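PDB 2I51: uncharacterized conserved protein of COG5135 from Nostoc punctiforme, which binds flavin mononucleotide and, being akin to pyridoxamine 5'-phosphate oxidase, is probably a flavin-dependent oxidoreductase whose substrate is not established. Local coordinates for residues P6-I11 / D51-R56. Numbering follows the deposited sequence.
Sequences PWRGAI and DTNQLR. With EDO (1,2-ethanediol), chain H.
Arg8, in the first turn of helix 8-17, reaches across to the loop ahead of strand 55-60 and spends one nitrogen on two acceptors, Asn53 OD1 and Thr52 O. Arg8 NH1 donates to Asn53 OD1 at 2.9 Å and to the backbone oxygen Thr52 O at 3.0 Å. Both bonds are bent: OD1 lies near the guanidinium plane, whereas Thr52 O is tilted out of it. The arginine chain turns at chi2 (-78°) and again at chi3, curling around the amide oxygen and leaving Arg8 CG only 3.5 Å from Asn53 OD1. Guanidinium and amide planes stand almost perpendicular, 87° apart. Asn53 OD1 also accepts from the backbone N of Ala5, and Asn53 ND2 donates to Ser3 O, which probably keeps the amide from flipping. With an alanine here, Thr52 O would probably lose its Arg8 donor, Asn53 OD1 one of its two donors, and the bridging water one of its mates. The packed side belongs to Trp7, whose six-membered ring brings CH2 edge-on to Asn53 O, 3.7 Å away; the indole is buried against Met90, Val165 and Phe48, with Trp188 and Tyr180 in edge-to-face contact. Phe48 also makes a cation-pi contact with Arg8. The looser side is wet: a water bridges Arg8 NH2 and Thr52 O, and an ethanediol, probably a crystallisation additive, accepts from Asn53 ND2. Thr52 OG1, bonded also to Leu49 O, accepts from Gln54 N at 3.0 Å, closing an ST turn. Thus the start of the N-terminal helix is tied to the loop leading into strand 55-60 of the antiparallel beta-barrel core characteristic of the FMN-binding split-barrel fold.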
loop_
_atom_site.group_PDB
_atom_site.type_symbol
_atom_site.label_atom_id
_atom_site.label_comp_id
_atom_site.label_asym_id
_atom_site.label_seq_id
_atom_site.Cartn_x
_atom_site.Cartn_y
_atom_site.Cartn_z
ATOM N N PRO A 6 9.320 21.134 1.913
ATOM C CA PRO A 6 10.709 20.865 1.566
ATOM C C PRO A 6 10.969 19.555 0.849
ATOM O O PRO A 6 12.062 19.344 0.348
ATOM C CB PRO A 6 11.399 20.865 2.944
ATOM C CG PRO A 6 10.352 20.521 3.894
ATOM C CD PRO A 6 9.145 21.245 3.375
ATOM N N TRP A 7 9.973 18.686 0.804
ATOM C CA TRP A 7 10.036 17.416 0.100
ATOM C C TRP A 7 9.436 17.507 -1.295
ATOM O O TRP A 7 9.465 16.518 -2.047
ATOM C CB TRP A 7 9.335 16.270 0.880
ATOM C CG TRP A 7 8.020 16.678 1.501
ATOM C CD1 TRP A 7 7.830 17.057 2.780
ATOM C CD2 TRP A 7 6.737 16.796 0.851
ATOM N NE1 TRP A 7 6.534 17.399 2.981
ATOM C CE2 TRP A 7 5.823 17.259 1.828
ATOM C CE3 TRP A 7 6.261 16.530 -0.436
ATOM C CZ2 TRP A 7 4.466 17.467 1.541
ATOM C CZ3 TRP A 7 4.936 16.760 -0.733
ATOM C CH2 TRP A 7 4.043 17.240 0.264
ATOM N N ARG A 8 8.953 18.690 -1.681
ATOM C CA ARG A 8 8.335 18.819 -2.992
ATOM C C ARG A 8 9.339 18.638 -4.131
ATOM O O ARG A 8 9.001 18.028 -5.157
ATOM C CB ARG A 8 7.584 20.137 -3.150
ATOM C CG ARG A 8 6.294 20.182 -2.376
ATOM C CD ARG A 8 5.199 19.441 -3.022
ATOM N NE ARG A 8 4.749 19.912 -4.344
ATOM C CZ ARG A 8 3.792 20.820 -4.527
ATOM N NH1 ARG A 8 3.227 21.434 -3.500
ATOM N NH2 ARG A 8 3.374 21.121 -5.749
ATOM N N GLY A 9 10.549 19.138 -3.966
ATOM C CA GLY A 9 11.561 18.919 -4.972
ATOM C C GLY A 9 11.909 17.463 -5.169
ATOM O O GLY A 9 12.086 16.999 -6.310
ATOM N N ALA A 10 11.957 16.716 -4.065
ATOM C CA ALA A 10 12.254 15.281 -4.114
ATOM C C ALA A 10 11.175 14.566 -4.910
ATOM O O ALA A 10 11.452 13.671 -5.763
ATOM C CB ALA A 10 12.395 14.687 -2.687
ATOM N N ILE A 11 9.914 14.890 -4.628
ATOM C CA ILE A 11 8.806 14.303 -5.365
ATOM C C ILE A 11 8.886 14.644 -6.856
ATOM O O ILE A 11 8.667 13.804 -7.715
ATOM C CB ILE A 11 7.408 14.766 -4.802
ATOM C CG1 ILE A 11 7.154 13.967 -3.505
ATOM C CG2 ILE A 11 6.251 14.538 -5.830
ATOM C CD1 ILE A 11 6.773 12.529 -3.724
ATOM N N ASP A 51 -1.420 25.876 -5.447
ATOM C CA ASP A 51 -1.108 26.691 -4.316
ATOM C C ASP A 51 -1.175 26.013 -2.963
ATOM O O ASP A 51 -1.262 26.678 -1.919
ATOM C CB ASP A 51 -1.954 27.964 -4.315
ATOM C CG ASP A 51 -1.117 29.173 -4.651
ATOM O OD1 ASP A 51 -0.428 29.147 -5.713
ATOM O OD2 ASP A 51 -1.105 30.105 -3.821
ATOM N N THR A 52 -1.067 24.680 -2.962
ATOM C CA THR A 52 -1.016 23.937 -1.724
ATOM C C THR A 52 -0.011 22.795 -1.882
ATOM O O THR A 52 0.497 22.544 -2.993
ATOM C CB THR A 52 -2.346 23.277 -1.369
ATOM O OG1 THR A 52 -2.531 22.109 -2.142
ATOM C CG2 THR A 52 -3.579 24.254 -1.580
ATOM N N ASN A 53 0.227 22.102 -0.771
ATOM C CA ASN A 53 1.006 20.856 -0.727
ATOM C C ASN A 53 0.105 19.606 -0.600
ATOM O O ASN A 53 0.579 18.488 -0.303
ATOM C CB ASN A 53 2.016 20.897 0.415
ATOM C CG ASN A 53 3.048 21.961 0.225
ATOM O OD1 ASN A 53 3.814 21.932 -0.732
ATOM N ND2 ASN A 53 3.031 22.981 1.106
ATOM N N GLN A 54 -1.175 19.755 -0.907
ATOM C CA GLN A 54 -2.114 18.633 -0.885
ATOM C C GLN A 54 -2.076 17.836 -2.156
ATOM O O GLN A 54 -2.056 18.362 -3.256
ATOM C CB GLN A 54 -3.518 19.106 -0.622
ATOM C CG GLN A 54 -3.594 19.842 0.697
ATOM C CD GLN A 54 -4.942 19.697 1.391
ATOM O OE1 GLN A 54 -5.380 18.601 1.640
ATOM N NE2 GLN A 54 -5.523 20.800 1.810
ATOM N N LEU A 55 -2.108 16.524 -2.002
ATOM C CA LEU A 55 -2.210 15.601 -3.160
ATOM C C LEU A 55 -3.665 15.306 -3.493
ATOM O O LEU A 55 -4.473 15.109 -2.559
ATOM C CB LEU A 55 -1.532 14.260 -2.819
ATOM C CG LEU A 55 -0.029 14.280 -2.566
ATOM C CD1 LEU A 55 0.387 14.884 -1.179
ATOM C CD2 LEU A 55 0.443 12.819 -2.633
ATOM N N ARG A 56 -3.969 15.251 -4.790
ATOM C CA ARG A 56 -5.315 14.992 -5.325
ATOM C C ARG A 56 -5.484 13.575 -5.790
ATOM O O ARG A 56 -4.634 13.015 -6.499
ATOM C CB ARG A 56 -5.607 15.903 -6.537
ATOM C CG ARG A 56 -5.519 17.329 -6.289
ATOM C CD ARG A 56 -6.125 18.121 -7.459
ATOM N NE ARG A 56 -5.484 17.825 -8.727
ATOM C CZ ARG A 56 -5.894 18.263 -9.913
ATOM N NH1 ARG A 56 -6.951 19.091 -10.042
ATOM N NH2 ARG A 56 -5.258 17.861 -11.006
HETATM C C1 EDO H . 1.136 24.394 5.492
HETATM O O1 EDO H . -0.202 24.175 5.963
HETATM C C2 EDO H . 1.125 24.777 4.021
HETATM O O2 EDO H . 0.914 23.621 3.201
HETATM O O HOH W 1 0.998 22.837 -5.851
#